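Local atomic coordinates of adenosylmethionine-8-amino-7-oxononanoate aminotransferase (Methanocaldococcus jannaschii, PDB entry 6ZHK), a protein that probably transfers the amino group of S-adenosyl-L-methionine to 7-keto-8-aminopelargonic acid in biotin synthesis, using pyridoxal phosphate as cofactor. Residues L100-L105 against A349-L353; D107-K111 against M280-D284; F229-G235 against V263-E269; I251-K256 against N285-L291. All blocks are in the same frame, centred on the assembly; numbering follows the deposited sequence.

Contact 1 of 4, residues L100-L105 against A349-L353; sequences LLAKKL and ALATL
Leu105 N donates to Leu101 O at 2.9 Å, and across the contact Leu353 N donates to Ala349 O, also at 2.9 Å; these two helical turns present to each other the residues that touch. The contact is a helix-helix packing in the fold-type-I architecture of a class-III aminotransferase, joining helix 96-108 to helix 343-358. The axes of 100-105 and 349-353 approach to 10.1 Å at an angle of 38° and run in broadly the same direction. Between them the interface is apolar, and leucines do most of the work. Leu101 sends both methyl branches across: its CD2 lies 3.7 Å from Ala349 CB, while its CD1 reaches Leu353 CD1. The reach follows from chi1 of 177°, which sets CG opposite the backbone N and lets the fork run out over the small alanine. Leu350 answers from the other helix. With its CG placed beside its own backbone N (chi1 -78°), it lays CD2 against the backbone of the facing helix, 3.6 Å from Leu101 CA, so a methyl rests on main chain as well as on side chains. The side chains of Leu101 and Leu105 each cross that of Leu353 at about a right angle, Leu105 through CD2. Outside this pair, strand 115-119 backs the buried side through Tyr118, which Leu101 and Leu105 touch, and Trp16 of the second subunit packs on Leu100. At the outer margin Lys104 contributes the CB-CG base of its chain: CB sits 3.7 Å from Leu353 CD1, and a bend at chi2 then carries the ammonium group away from the facing helix.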
loop_
_atom_site.group_PDB
_atom_site.type_symbol
_atom_site.label_atom_id
_atom_site.label_comp_id
_atom_site.label_asym_id
_atom_site.label_seq_id
_atom_site.Cartn_x
_atom_site.Cartn_y
_atom_site.Cartn_z
ATOM N N LEU A 100 -4.667 10.502 -18.074
ATOM C CA LEU A 100 -5.332 9.715 -19.115
ATOM C C LEU A 100 -6.064 8.515 -18.500
ATOM O O LEU A 100 -7.180 8.159 -18.862
ATOM C CB LEU A 100 -4.282 9.230 -20.118
ATOM C CG LEU A 100 -3.460 10.312 -20.822
ATOM C CD1 LEU A 100 -2.422 9.686 -21.746
ATOM C CD2 LEU A 100 -4.393 11.194 -21.651
ATOM N N LEU A 101 -5.405 7.860 -17.543
ATOM C CA LEU A 101 -6.025 6.723 -16.896
ATOM C C LEU A 101 -7.255 7.136 -16.072
ATOM O O LEU A 101 -8.264 6.375 -16.050
ATOM C CB LEU A 101 -4.973 6.085 -15.967
ATOM C CG LEU A 101 -5.550 4.914 -15.169
ATOM C CD1 LEU A 101 -6.107 3.819 -16.120
ATOM C CD2 LEU A 101 -4.443 4.328 -14.284
ATOM N N ALA A 102 -7.235 8.327 -15.432
ATOM C CA ALA A 102 -8.377 8.663 -14.566
ATOM C C ALA A 102 -9.605 8.849 -15.474
ATOM O O ALA A 102 -10.693 8.426 -15.153
ATOM C CB ALA A 102 -8.129 9.904 -13.712
ATOM N N LYS A 103 -9.408 9.497 -16.623
ATOM C CA LYS A 103 -10.532 9.665 -17.540
ATOM C C LYS A 103 -11.032 8.292 -18.018
ATOM O O LYS A 103 -12.231 8.060 -18.107
ATOM C CB LYS A 103 -10.106 10.550 -18.704
ATOM C CG LYS A 103 -11.179 10.675 -19.812
ATOM C CD LYS A 103 -10.870 11.841 -20.764
ATOM C CE LYS A 103 -11.752 11.876 -22.005
ATOM N NZ LYS A 103 -13.139 11.485 -21.689
ATOM N N LYS A 104 -10.131 7.374 -18.351
ATOM C CA LYS A 104 -10.599 6.076 -18.816
ATOM C C LYS A 104 -11.399 5.351 -17.734
ATOM O O LYS A 104 -12.403 4.699 -18.024
ATOM C CB LYS A 104 -9.428 5.175 -19.214
ATOM C CG LYS A 104 -8.630 5.559 -20.461
ATOM C CD LYS A 104 -9.404 5.630 -21.768
ATOM C CE LYS A 104 -8.455 5.541 -22.966
ATOM N NZ LYS A 104 -9.073 6.185 -24.143
ATOM N N LEU A 105 -10.912 5.393 -16.483
ATOM C CA LEU A 105 -11.579 4.716 -15.368
ATOM C C LEU A 105 -12.970 5.299 -15.121
ATOM O O LEU A 105 -13.889 4.529 -14.914
ATOM C CB LEU A 105 -10.727 4.819 -14.089
ATOM C CG LEU A 105 -9.506 3.904 -14.104
ATOM C CD1 LEU A 105 -8.573 4.207 -12.928
ATOM C CD2 LEU A 105 -9.867 2.424 -14.162
ATOM N N ALA A 349 -1.815 0.033 -16.349
ATOM C CA ALA A 349 -3.268 0.011 -16.372
ATOM C C ALA A 349 -3.824 0.524 -17.694
ATOM O O ALA A 349 -4.863 0.033 -18.154
ATOM C CB ALA A 349 -3.860 0.813 -15.221
ATOM N N LEU A 350 -3.215 1.591 -18.246
ATOM C CA LEU A 350 -3.649 2.119 -19.532
ATOM C C LEU A 350 -3.591 1.027 -20.581
ATOM O O LEU A 350 -4.566 0.843 -21.326
ATOM C CB LEU A 350 -2.779 3.321 -19.945
ATOM C CG LEU A 350 -3.123 4.635 -19.249
ATOM C CD1 LEU A 350 -2.039 5.692 -19.515
ATOM C CD2 LEU A 350 -4.492 5.174 -19.710
ATOM N N ALA A 351 -2.455 0.291 -20.615
ATOM C CA ALA A 351 -2.342 -0.788 -21.590
ATOM C C ALA A 351 -3.422 -1.842 -21.363
ATOM O O ALA A 351 -3.995 -2.355 -22.334
ATOM C CB ALA A 351 -0.986 -1.459 -21.576
ATOM N N THR A 352 -3.669 -2.163 -20.078
ATOM C CA THR A 352 -4.668 -3.152 -19.727
ATOM C C THR A 352 -6.019 -2.756 -20.313
ATOM O O THR A 352 -6.693 -3.609 -20.937
ATOM C CB THR A 352 -4.697 -3.465 -18.229
ATOM O OG1 THR A 352 -3.407 -3.964 -17.897
ATOM C CG2 THR A 352 -5.686 -4.548 -17.823
ATOM N N LEU A 353 -6.441 -1.510 -20.061
ATOM C CA LEU A 353 -7.780 -1.127 -20.499
ATOM C C LEU A 353 -7.849 -1.156 -22.016
ATOM O O LEU A 353 -8.909 -1.440 -22.594
ATOM C CB LEU A 353 -8.144 0.269 -20.008
ATOM C CG LEU A 353 -8.436 0.337 -18.512
ATOM C CD1 LEU A 353 -8.543 1.784 -18.031
ATOM C CD2 LEU A 353 -9.686 -0.450 -18.211
#

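Contact 2 of 4, residues D107-K111 against M280-D284. With MG (magnesium ion), chain C.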
loop_
_atom_site.group_PDB
_atom_site.type_symbol
_atom_site.label_atom_id
_atom_site.label_comp_id
_atom_site.label_asym_id
_atom_site.label_seq_id
_atom_site.Cartn_x
_atom_site.Cartn_y
_atom_site.Cartn_z
ATOM N N ASP A 107 -14.815 6.816 -17.334
ATOM C CA ASP A 107 -15.610 6.478 -18.528
ATOM C C ASP A 107 -16.051 5.016 -18.527
ATOM O O ASP A 107 -17.126 4.735 -19.028
ATOM C CB ASP A 107 -14.895 6.846 -19.840
ATOM C CG ASP A 107 -14.825 8.344 -20.072
ATOM O OD1 ASP A 107 -15.570 9.119 -19.335
ATOM O OD2 ASP A 107 -14.009 8.748 -20.919
ATOM N N ILE A 108 -15.240 4.070 -18.032
ATOM C CA ILE A 108 -15.701 2.686 -18.102
ATOM C C ILE A 108 -16.517 2.262 -16.894
ATOM O O ILE A 108 -17.034 1.154 -16.899
ATOM C CB ILE A 108 -14.573 1.669 -18.276
ATOM C CG1 ILE A 108 -13.557 1.820 -17.149
ATOM C CG2 ILE A 108 -13.957 1.748 -19.666
ATOM C CD1 ILE A 108 -12.515 0.741 -17.218
ATOM N N THR A 109 -16.568 3.082 -15.843
ATOM C CA THR A 109 -17.354 2.636 -14.700
ATOM C C THR A 109 -18.724 3.279 -14.773
ATOM O O THR A 109 -18.901 4.266 -15.495
ATOM C CB THR A 109 -16.692 3.089 -13.394
ATOM O OG1 THR A 109 -16.282 4.449 -13.540
ATOM C CG2 THR A 109 -15.440 2.282 -13.130
ATOM N N PRO A 110 -19.699 2.807 -13.966
ATOM C CA PRO A 110 -20.996 3.481 -13.880
ATOM C C PRO A 110 -20.890 5.013 -13.843
ATOM O O PRO A 110 -19.898 5.626 -13.381
ATOM C CB PRO A 110 -21.667 2.867 -12.629
ATOM C CG PRO A 110 -21.081 1.436 -12.624
ATOM C CD PRO A 110 -19.635 1.624 -13.102
ATOM N N LYS A 111 -21.967 5.593 -14.410
ATOM C CA LYS A 111 -21.916 7.002 -14.715
ATOM C C LYS A 111 -21.921 7.872 -13.473
ATOM O O LYS A 111 -21.518 9.011 -13.597
ATOM C CB LYS A 111 -23.022 7.430 -15.690
ATOM C CG LYS A 111 -22.557 7.370 -17.150
ATOM C CD LYS A 111 -22.313 5.949 -17.658
ATOM C CE LYS A 111 -20.872 5.658 -18.059
ATOM N NZ LYS A 111 -20.475 4.229 -17.898
ATOM N N MET A 280 -17.503 -6.619 -16.726
ATOM C CA MET A 280 -16.354 -5.766 -16.481
ATOM C C MET A 280 -16.226 -5.446 -14.972
ATOM O O MET A 280 -15.119 -5.514 -14.393
ATOM C CB MET A 280 -16.417 -4.475 -17.291
ATOM C CG MET A 280 -15.093 -3.698 -17.212
ATOM S SD MET A 280 -13.647 -4.617 -17.970
ATOM C CE MET A 280 -12.480 -3.253 -18.028
ATOM N N PHE A 281 -17.349 -5.049 -14.352
ATOM C CA PHE A 281 -17.451 -4.802 -12.911
ATOM C C PHE A 281 -18.776 -5.382 -12.468
ATOM O O PHE A 281 -19.749 -5.336 -13.240
ATOM C CB PHE A 281 -17.496 -3.296 -12.608
ATOM C CG PHE A 281 -16.295 -2.565 -13.137
ATOM C CD1 PHE A 281 -15.068 -2.693 -12.496
ATOM C CD2 PHE A 281 -16.380 -1.791 -14.295
ATOM C CE1 PHE A 281 -13.947 -2.053 -13.021
ATOM C CE2 PHE A 281 -15.272 -1.119 -14.811
ATOM C CZ PHE A 281 -14.039 -1.270 -14.174
ATOM N N PHE A 282 -18.795 -5.949 -11.256
ATOM C CA PHE A 282 -20.067 -6.385 -10.670
ATOM C C PHE A 282 -21.094 -5.263 -10.710
ATOM O O PHE A 282 -22.267 -5.495 -11.048
ATOM C CB PHE A 282 -19.916 -6.983 -9.274
ATOM C CG PHE A 282 -21.189 -7.641 -8.793
ATOM C CD1 PHE A 282 -21.545 -8.912 -9.223
ATOM C CD2 PHE A 282 -22.083 -6.933 -8.002
ATOM C CE1 PHE A 282 -22.739 -9.496 -8.786
ATOM C CE2 PHE A 282 -23.307 -7.486 -7.621
ATOM C CZ PHE A 282 -23.614 -8.782 -7.986
ATOM N N CYS A 283 -20.638 -4.037 -10.414
ATOM C CA CYS A 283 -21.563 -2.900 -10.365
ATOM C C CYS A 283 -22.067 -2.434 -11.744
ATOM O O CYS A 283 -22.907 -1.527 -11.783
ATOM C CB CYS A 283 -20.987 -1.770 -9.513
ATOM S SG CYS A 283 -19.561 -0.985 -10.269
ATOM N N ASP A 284 -21.632 -3.079 -12.859
ATOM C CA ASP A 284 -22.246 -2.889 -14.165
ATOM C C ASP A 284 -23.569 -3.658 -14.213
ATOM O O ASP A 284 -23.687 -4.677 -14.873
ATOM C CB ASP A 284 -21.424 -3.458 -15.332
ATOM C CG ASP A 284 -20.183 -2.636 -15.648
ATOM O OD1 ASP A 284 -20.134 -1.440 -15.251
ATOM O OD2 ASP A 284 -19.279 -3.180 -16.325
HETATM MG MG MG C . -17.934 6.349 -14.102
HETATM O O HOH W 1 -17.786 -1.325 -17.999
HETATM O O HOH W 2 -18.741 7.998 -15.171
#
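Ile108 and Thr109 meet the ring of Phe281 at different places. Ile108 CD1 lies in the ring plane at its edge, 4.0 Å from Phe281 CZ, and Ile108 O is also near that plane, 3.6 Å from Phe281 CE2. Thr109 CG2 makes an off-centre CH-pi contact, 4.2 Å from the Phe281 ring centroid and 29° off the normal. Farther along the chain, Pro110 CG touches Cys283 SG at 3.7 Å. With the Phe281 ring cut back to an alanine, the Thr109 methyl is likely to lose its aromatic partner and Ile108 its neighbour. One water bridges the segments, donating to the backbone Ile108 O at 2.8 Å and to the carboxylate Asp284 OD2 at 2.9 Å.

Phe281 to Asp284 form a type I beta turn, closed by Asp284 N to Phe281 O. Glu269 accepts from Phe282 N and Cys283 N, and the ring of Phe274 meets that of Phe281 edge-to-face. On the 107-111 side a magnesium ion is bound by Pro110 O at 2.2 Å, by Thr109 OG1 at a longer 2.6 Å, by a water, and by the backbone oxygens of Val106 and Leu113. Thr109 OG1 is also hydrogen-bonded to Leu105 O. The contact thus joins the C-terminal end of helix 96-108 to the loop leading into helix 286-291, with helix 343-358 against Ile108 and Met280 through Leu353, and strand 296-299 against Thr109, Phe281 and Cys283.

Contact 3 of 4, residues F229-G235 against V263-E269; sequences FCVILEG and VIFILDE
The ring of Phe265 is met at its edge by Val231 O, which lies near the ring plane 3.4 Å from Phe265 CD1. Leu233 CD1 lies neither squarely over the ring nor in its plane, 3.9 Å from Phe265 CE1; the side chains cross at about a right angle. Ala255 of helix 250-261 also packs on this ring. A second flat group, the carboxylate of Asp268, points to the other side of the sheet, where OD2 bonds His156 and OD1 bonds Val270 N; this aspartate is predicted to bind pyridoxal phosphate. Glu234, on the same side, holds Gly239 N and Tyr155 N.

The backbones form a parallel pair inside the seven-stranded, mostly parallel sheet of the fold-type-I aminotransferase, and with helix 250-261 between them in sequence they make a beta-alpha-beta crossover. Strands 230-234 and 265-268 run 19° apart. Four hydrogen bonds alternate along them, the straightest being Asp268 N to Leu233 O, 2.9 Å at 178°, and Ile266 N to Val231 O, 2.8 Å at 177°. Ile266 fills the side of the sheet shared with Ile232: its CD1 lies 3.8 Å from Cys230 CB, its CG2 3.9 Å from Ile232 CD1, and it packs on Ala129 of helix 122-140. Cys230 and Ile232 would probably face a gap if an alanine replaced Ile266. At the start of the pair Phe229 O is buried without a polar partner, facing Ile264 CB at 3.6 Å.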
loop_
_atom_site.group_PDB
_atom_site.type_symbol
_atom_site.label_atom_id
_atom_site.label_comp_id
_atom_site.label_asym_id
_atom_site.label_seq_id
_atom_site.Cartn_x
_atom_site.Cartn_y
_atom_site.Cartn_z
ATOM N N PHE A 229 -21.349 5.099 9.216
ATOM C CA PHE A 229 -20.811 5.879 8.093
ATOM C C PHE A 229 -20.691 5.101 6.782
ATOM O O PHE A 229 -20.514 5.725 5.718
ATOM C CB PHE A 229 -19.499 6.578 8.459
ATOM C CG PHE A 229 -18.392 5.613 8.786
ATOM C CD1 PHE A 229 -17.642 5.062 7.745
ATOM C CD2 PHE A 229 -18.159 5.184 10.088
ATOM C CE1 PHE A 229 -16.609 4.159 8.021
ATOM C CE2 PHE A 229 -17.096 4.322 10.363
ATOM C CZ PHE A 229 -16.316 3.804 9.335
ATOM N N CYS A 230 -20.817 3.773 6.850
ATOM C CA CYS A 230 -20.918 3.023 5.599
ATOM C C CYS A 230 -21.425 1.597 5.827
ATOM O O CYS A 230 -21.502 1.137 6.963
ATOM C CB CYS A 230 -19.543 2.952 4.939
ATOM S SG CYS A 230 -18.408 1.818 5.805
ATOM N N VAL A 231 -21.891 0.971 4.726
ATOM C CA VAL A 231 -22.060 -0.460 4.547
ATOM C C VAL A 231 -21.026 -0.834 3.482
ATOM O O VAL A 231 -20.863 -0.093 2.533
ATOM C CB VAL A 231 -23.484 -0.811 4.074
ATOM C CG1 VAL A 231 -23.493 -2.257 3.542
ATOM C CG2 VAL A 231 -24.510 -0.589 5.203
ATOM N N ILE A 232 -20.222 -1.863 3.705
ATOM C CA ILE A 232 -19.203 -2.269 2.745
ATOM C C ILE A 232 -19.364 -3.765 2.518
ATOM O O ILE A 232 -19.613 -4.512 3.493
ATOM C CB ILE A 232 -17.783 -1.876 3.185
ATOM C CG1 ILE A 232 -16.778 -2.377 2.123
ATOM C CG2 ILE A 232 -17.485 -2.463 4.542
ATOM C CD1 ILE A 232 -15.318 -1.924 2.386
ATOM N N LEU A 233 -19.338 -4.162 1.233
ATOM C CA LEU A 233 -19.447 -5.555 0.808
ATOM C C LEU A 233 -18.461 -5.774 -0.320
ATOM O O LEU A 233 -18.115 -4.818 -1.032
ATOM C CB LEU A 233 -20.879 -5.787 0.223
ATOM C CG LEU A 233 -22.013 -5.664 1.249
ATOM C CD1 LEU A 233 -23.382 -5.895 0.582
ATOM C CD2 LEU A 233 -21.797 -6.685 2.339
ATOM N N GLU A 234 -18.117 -7.044 -0.570
ATOM C CA GLU A 234 -17.367 -7.421 -1.779
ATOM C C GLU A 234 -18.281 -7.431 -3.020
ATOM O O GLU A 234 -19.494 -7.485 -2.891
ATOM C CB GLU A 234 -16.756 -8.811 -1.542
ATOM C CG GLU A 234 -15.589 -8.767 -0.531
ATOM C CD GLU A 234 -15.077 -10.137 -0.101
ATOM O OE1 GLU A 234 -14.391 -10.751 -0.902
ATOM O OE2 GLU A 234 -15.488 -10.638 0.984
ATOM N N GLY A 235 -17.699 -7.484 -4.230
ATOM C CA GLY A 235 -18.444 -7.313 -5.482
ATOM C C GLY A 235 -19.101 -8.619 -5.958
ATOM O O GLY A 235 -18.847 -9.120 -7.050
ATOM N N VAL A 263 -27.332 6.013 3.973
ATOM C CA VAL A 263 -26.022 5.469 4.318
ATOM C C VAL A 263 -25.155 5.296 3.057
ATOM O O VAL A 263 -25.621 4.797 2.058
ATOM C CB VAL A 263 -26.148 4.138 5.081
ATOM C CG1 VAL A 263 -24.770 3.474 5.378
ATOM C CG2 VAL A 263 -27.028 4.271 6.330
ATOM N N ILE A 264 -23.857 5.641 3.116
ATOM C CA ILE A 264 -22.899 5.383 2.023
ATOM C C ILE A 264 -22.707 3.869 1.841
ATOM O O ILE A 264 -22.537 3.107 2.811
ATOM C CB ILE A 264 -21.538 6.078 2.291
ATOM C CG1 ILE A 264 -21.594 7.550 1.873
ATOM C CG2 ILE A 264 -20.416 5.374 1.516
ATOM C CD1 ILE A 264 -20.396 8.347 2.417
ATOM N N PHE A 265 -22.720 3.442 0.556
ATOM C CA PHE A 265 -22.483 2.041 0.246
ATOM C C PHE A 265 -21.151 1.947 -0.493
ATOM O O PHE A 265 -20.965 2.597 -1.530
ATOM C CB PHE A 265 -23.616 1.460 -0.628
ATOM C CG PHE A 265 -23.432 0.002 -1.010
ATOM C CD1 PHE A 265 -22.856 -0.909 -0.123
ATOM C CD2 PHE A 265 -23.839 -0.475 -2.249
ATOM C CE1 PHE A 265 -22.689 -2.246 -0.466
ATOM C CE2 PHE A 265 -23.654 -1.815 -2.612
ATOM C CZ PHE A 265 -23.089 -2.696 -1.712
ATOM N N ILE A 266 -20.191 1.171 0.085
ATOM C CA ILE A 266 -18.895 0.973 -0.515
ATOM C C ILE A 266 -18.861 -0.412 -1.113
ATOM O O ILE A 266 -19.135 -1.361 -0.402
ATOM C CB ILE A 266 -17.812 1.094 0.586
ATOM C CG1 ILE A 266 -17.935 2.462 1.278
ATOM C CG2 ILE A 266 -16.461 0.817 -0.072
ATOM C CD1 ILE A 266 -16.777 2.663 2.335
ATOM N N LEU A 267 -18.514 -0.533 -2.397
ATOM C CA LEU A 267 -18.387 -1.873 -2.971
ATOM C C LEU A 267 -16.909 -2.103 -3.252
ATOM O O LEU A 267 -16.244 -1.329 -3.954
ATOM C CB LEU A 267 -19.208 -1.991 -4.250
ATOM C CG LEU A 267 -19.459 -3.406 -4.773
ATOM C CD1 LEU A 267 -20.396 -4.131 -3.817
ATOM C CD2 LEU A 267 -20.074 -3.353 -6.200
ATOM N N ASP A 268 -16.393 -3.212 -2.668
ATOM C CA ASP A 268 -15.006 -3.557 -2.867
ATOM C C ASP A 268 -14.896 -4.520 -4.063
ATOM O O ASP A 268 -15.153 -5.707 -3.912
ATOM C CB ASP A 268 -14.454 -4.184 -1.580
ATOM C CG ASP A 268 -13.038 -4.711 -1.748
ATOM O OD1 ASP A 268 -12.521 -4.653 -2.887
ATOM O OD2 ASP A 268 -12.454 -5.097 -0.703
ATOM N N GLU A 269 -14.501 -4.001 -5.232
ATOM C CA GLU A 269 -14.313 -4.853 -6.416
ATOM C C GLU A 269 -12.816 -5.064 -6.667
ATOM O O GLU A 269 -12.368 -5.204 -7.790
ATOM C CB GLU A 269 -15.050 -4.233 -7.600
ATOM C CG GLU A 269 -16.572 -4.343 -7.457
ATOM C CD GLU A 269 -17.274 -4.615 -8.785
ATOM O OE1 GLU A 269 -16.856 -5.591 -9.506
ATOM O OE2 GLU A 269 -18.211 -3.836 -9.133
#

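Contact 4 of 4, residues I251-K256 against N285-L291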
loop_
_atom_site.group_PDB
_atom_site.type_symbol
_atom_site.label_atom_id
_atom_site.label_comp_id
_atom_site.label_asym_id
_atom_site.label_seq_id
_atom_site.Cartn_x
_atom_site.Cartn_y
_atom_site.Cartn_z
ATOM N N ILE A 251 -26.972 -7.718 -3.315
ATOM C CA ILE A 251 -26.297 -6.434 -3.408
ATOM C C ILE A 251 -27.298 -5.340 -3.792
ATOM O O ILE A 251 -27.287 -4.238 -3.231
ATOM C CB ILE A 251 -25.114 -6.468 -4.409
ATOM C CG1 ILE A 251 -24.121 -7.604 -4.128
ATOM C CG2 ILE A 251 -24.464 -5.086 -4.483
ATOM C CD1 ILE A 251 -22.984 -7.206 -3.251
ATOM N N GLU A 252 -28.202 -5.648 -4.744
ATOM C CA GLU A 252 -29.207 -4.671 -5.141
ATOM C C GLU A 252 -30.093 -4.277 -3.959
ATOM O O GLU A 252 -30.388 -3.120 -3.831
ATOM C CB GLU A 252 -30.091 -5.188 -6.296
ATOM C CG GLU A 252 -29.292 -5.467 -7.565
ATOM C CD GLU A 252 -28.741 -6.878 -7.785
ATOM O OE1 GLU A 252 -28.347 -7.585 -6.817
ATOM O OE2 GLU A 252 -28.672 -7.273 -8.941
ATOM N N GLY A 253 -30.559 -5.221 -3.144
ATOM C CA GLY A 253 -31.426 -4.867 -2.024
ATOM C C GLY A 253 -30.655 -4.086 -0.958
ATOM O O GLY A 253 -31.183 -3.153 -0.338
ATOM N N VAL A 254 -29.379 -4.434 -0.749
ATOM C CA VAL A 254 -28.594 -3.660 0.217
ATOM C C VAL A 254 -28.402 -2.229 -0.295
ATOM O O VAL A 254 -28.605 -1.256 0.416
ATOM C CB VAL A 254 -27.244 -4.344 0.509
ATOM C CG1 VAL A 254 -26.316 -3.401 1.267
ATOM C CG2 VAL A 254 -27.401 -5.675 1.227
ATOM N N ALA A 255 -28.005 -2.088 -1.546
ATOM C CA ALA A 255 -27.850 -0.760 -2.114
ATOM C C ALA A 255 -29.133 0.050 -1.975
ATOM O O ALA A 255 -29.098 1.249 -1.707
ATOM C CB ALA A 255 -27.407 -0.887 -3.558
ATOM N N LYS A 256 -30.285 -0.585 -2.215
ATOM C CA LYS A 256 -31.513 0.190 -2.172
ATOM C C LYS A 256 -31.739 0.628 -0.727
ATOM O O LYS A 256 -32.141 1.761 -0.486
ATOM C CB LYS A 256 -32.667 -0.688 -2.667
ATOM C CG LYS A 256 -34.084 -0.132 -2.519
ATOM C CD LYS A 256 -35.050 -1.134 -3.166
ATOM C CE LYS A 256 -36.458 -0.649 -3.486
ATOM N NZ LYS A 256 -37.278 -0.555 -2.267
ATOM N N ASN A 285 -24.522 -3.149 -13.483
ATOM C CA ASN A 285 -25.740 -3.848 -13.127
ATOM C C ASN A 285 -26.798 -2.787 -13.313
ATOM O O ASN A 285 -26.625 -1.674 -12.820
ATOM C CB ASN A 285 -25.591 -4.340 -11.679
ATOM C CG ASN A 285 -26.860 -4.866 -11.061
ATOM O OD1 ASN A 285 -27.855 -4.160 -10.980
ATOM N ND2 ASN A 285 -26.796 -6.064 -10.535
ATOM N N GLU A 286 -27.828 -3.072 -14.128
ATOM C CA GLU A 286 -28.758 -1.983 -14.438
ATOM C C GLU A 286 -29.442 -1.466 -13.183
ATOM O O GLU A 286 -29.694 -0.275 -13.064
ATOM C CB GLU A 286 -29.864 -2.362 -15.445
ATOM C CG GLU A 286 -29.459 -2.219 -16.911
ATOM C CD GLU A 286 -28.472 -1.120 -17.305
ATOM O OE1 GLU A 286 -28.726 0.117 -17.035
ATOM O OE2 GLU A 286 -27.432 -1.498 -17.896
ATOM N N GLU A 287 -29.762 -2.367 -12.252
ATOM C CA GLU A 287 -30.454 -1.937 -11.057
ATOM C C GLU A 287 -29.548 -1.034 -10.214
ATOM O O GLU A 287 -29.964 0.045 -9.795
ATOM C CB GLU A 287 -30.841 -3.164 -10.243
ATOM C CG GLU A 287 -31.674 -2.820 -9.027
ATOM C CD GLU A 287 -32.631 -3.916 -8.584
ATOM O OE1 GLU A 287 -32.823 -4.879 -9.348
ATOM O OE2 GLU A 287 -33.152 -3.816 -7.451
ATOM N N LEU A 288 -28.300 -1.457 -10.018
ATOM C CA LEU A 288 -27.366 -0.628 -9.249
ATOM C C LEU A 288 -27.120 0.702 -9.944
ATOM O O LEU A 288 -27.018 1.769 -9.317
ATOM C CB LEU A 288 -26.061 -1.423 -9.130
ATOM C CG LEU A 288 -26.118 -2.582 -8.135
ATOM C CD1 LEU A 288 -24.738 -3.241 -8.046
ATOM C CD2 LEU A 288 -26.518 -2.061 -6.746
ATOM N N LYS A 289 -26.981 0.660 -11.278
ATOM C CA LYS A 289 -26.827 1.914 -12.009
ATOM C C LYS A 289 -27.999 2.875 -11.774
ATOM O O LYS A 289 -27.820 4.088 -11.608
ATOM C CB LYS A 289 -26.686 1.692 -13.518
ATOM C CG LYS A 289 -25.366 1.095 -13.967
ATOM C CD LYS A 289 -25.368 1.098 -15.505
ATOM C CE LYS A 289 -24.221 0.291 -16.063
ATOM N NZ LYS A 289 -24.019 0.630 -17.494
ATOM N N LYS A 290 -29.215 2.337 -11.753
ATOM C CA LYS A 290 -30.398 3.174 -11.577
ATOM C C LYS A 290 -30.436 3.794 -10.166
ATOM O O LYS A 290 -30.842 4.943 -10.012
ATOM C CB LYS A 290 -31.656 2.371 -11.951
ATOM C CG LYS A 290 -32.814 3.216 -12.484
ATOM C CD LYS A 290 -33.299 4.390 -11.608
ATOM C CE LYS A 290 -33.664 5.675 -12.349
ATOM N NZ LYS A 290 -33.753 5.519 -13.826
ATOM N N LEU A 291 -29.934 3.071 -9.152
ATOM C CA LEU A 291 -29.863 3.474 -7.759
ATOM C C LEU A 291 -28.676 4.397 -7.515
ATOM O O LEU A 291 -28.639 5.057 -6.485
ATOM C CB LEU A 291 -29.711 2.240 -6.855
ATOM C CG LEU A 291 -30.949 1.333 -6.758
ATOM C CD1 LEU A 291 -30.602 0.017 -6.071
ATOM C CD2 LEU A 291 -32.059 2.035 -5.997
HETATM O O HOH W 3 -30.614 -6.579 -10.665
#
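Leu288 fills the apolar centre: its CD2 presses on Ala255 CB at 3.5 Å, while its CD1 meets Ile251 CG2 at 4.0 Å. One turn later Leu291 continues the same surface, its CD1 4.2 Å from Ala255 CB and also near the backbone of Glu252 and Lys256. The small alanine is therefore shared by two leucines. Behind this layer Ile251 also touches Phe265 of the central sheet.

The axes of 251-256 and 286-291 run almost parallel, 9° apart and 9.7 Å from each other. Both helices connect strands of the alpha/beta fold: helix 250-261 leads into strand 265-268, and helix 286-291 precedes strand 296-299. Asn285 stands at the N-cap of the second helix, where its OD1 accepts from Leu288 N at 2.9 Å. Its CG stands anti to the backbone N (chi1 169°), which directs the amide toward helix 250-261, and ND2 donates to Glu252 OE2 at 2.7 Å. That bond is nearly straight and lies close to the amide plane, but it meets the carboxylate from above, 58° out of its plane. Bonds at both amide ends fix the rotation of the group.

Farther out, a water donates to Glu252 OE2 at 2.7 Å and to Glu287 OE1 at 3.1 Å, and is likely to ease the approach of two like charges. The Glu287 carboxylate lies beside Glu252 CB and CG, its plane turned well away from that of the Glu252 carboxylate. At the exposed margin Lys256 packs its CB on Leu291 and turns its ammonium group to Glu260.

In the fold
Contact 3 is the buried core, all fourteen of its residues buried and its pairing carried by backbone hydrogen bonds; contacts 1, 2 and 4 are partly buried. Contacts 1 and 4 both pair helices, yet contact 1 relies on apolar side chains, whereas contact 4 adds a capped helix start and an asparagine-glutamate bond. Contact 2 is the one with a metal. Contacts 1 and 2 share helix 96-108, and they meet directly through Leu353. Glu269 ties the end of contact 3 to the turn of contact 2, and contact 4 rests on contact 3 where Val254 meets Val231. Contacts 1 and 4 do not touch, their nearest atoms about 11 Å apart.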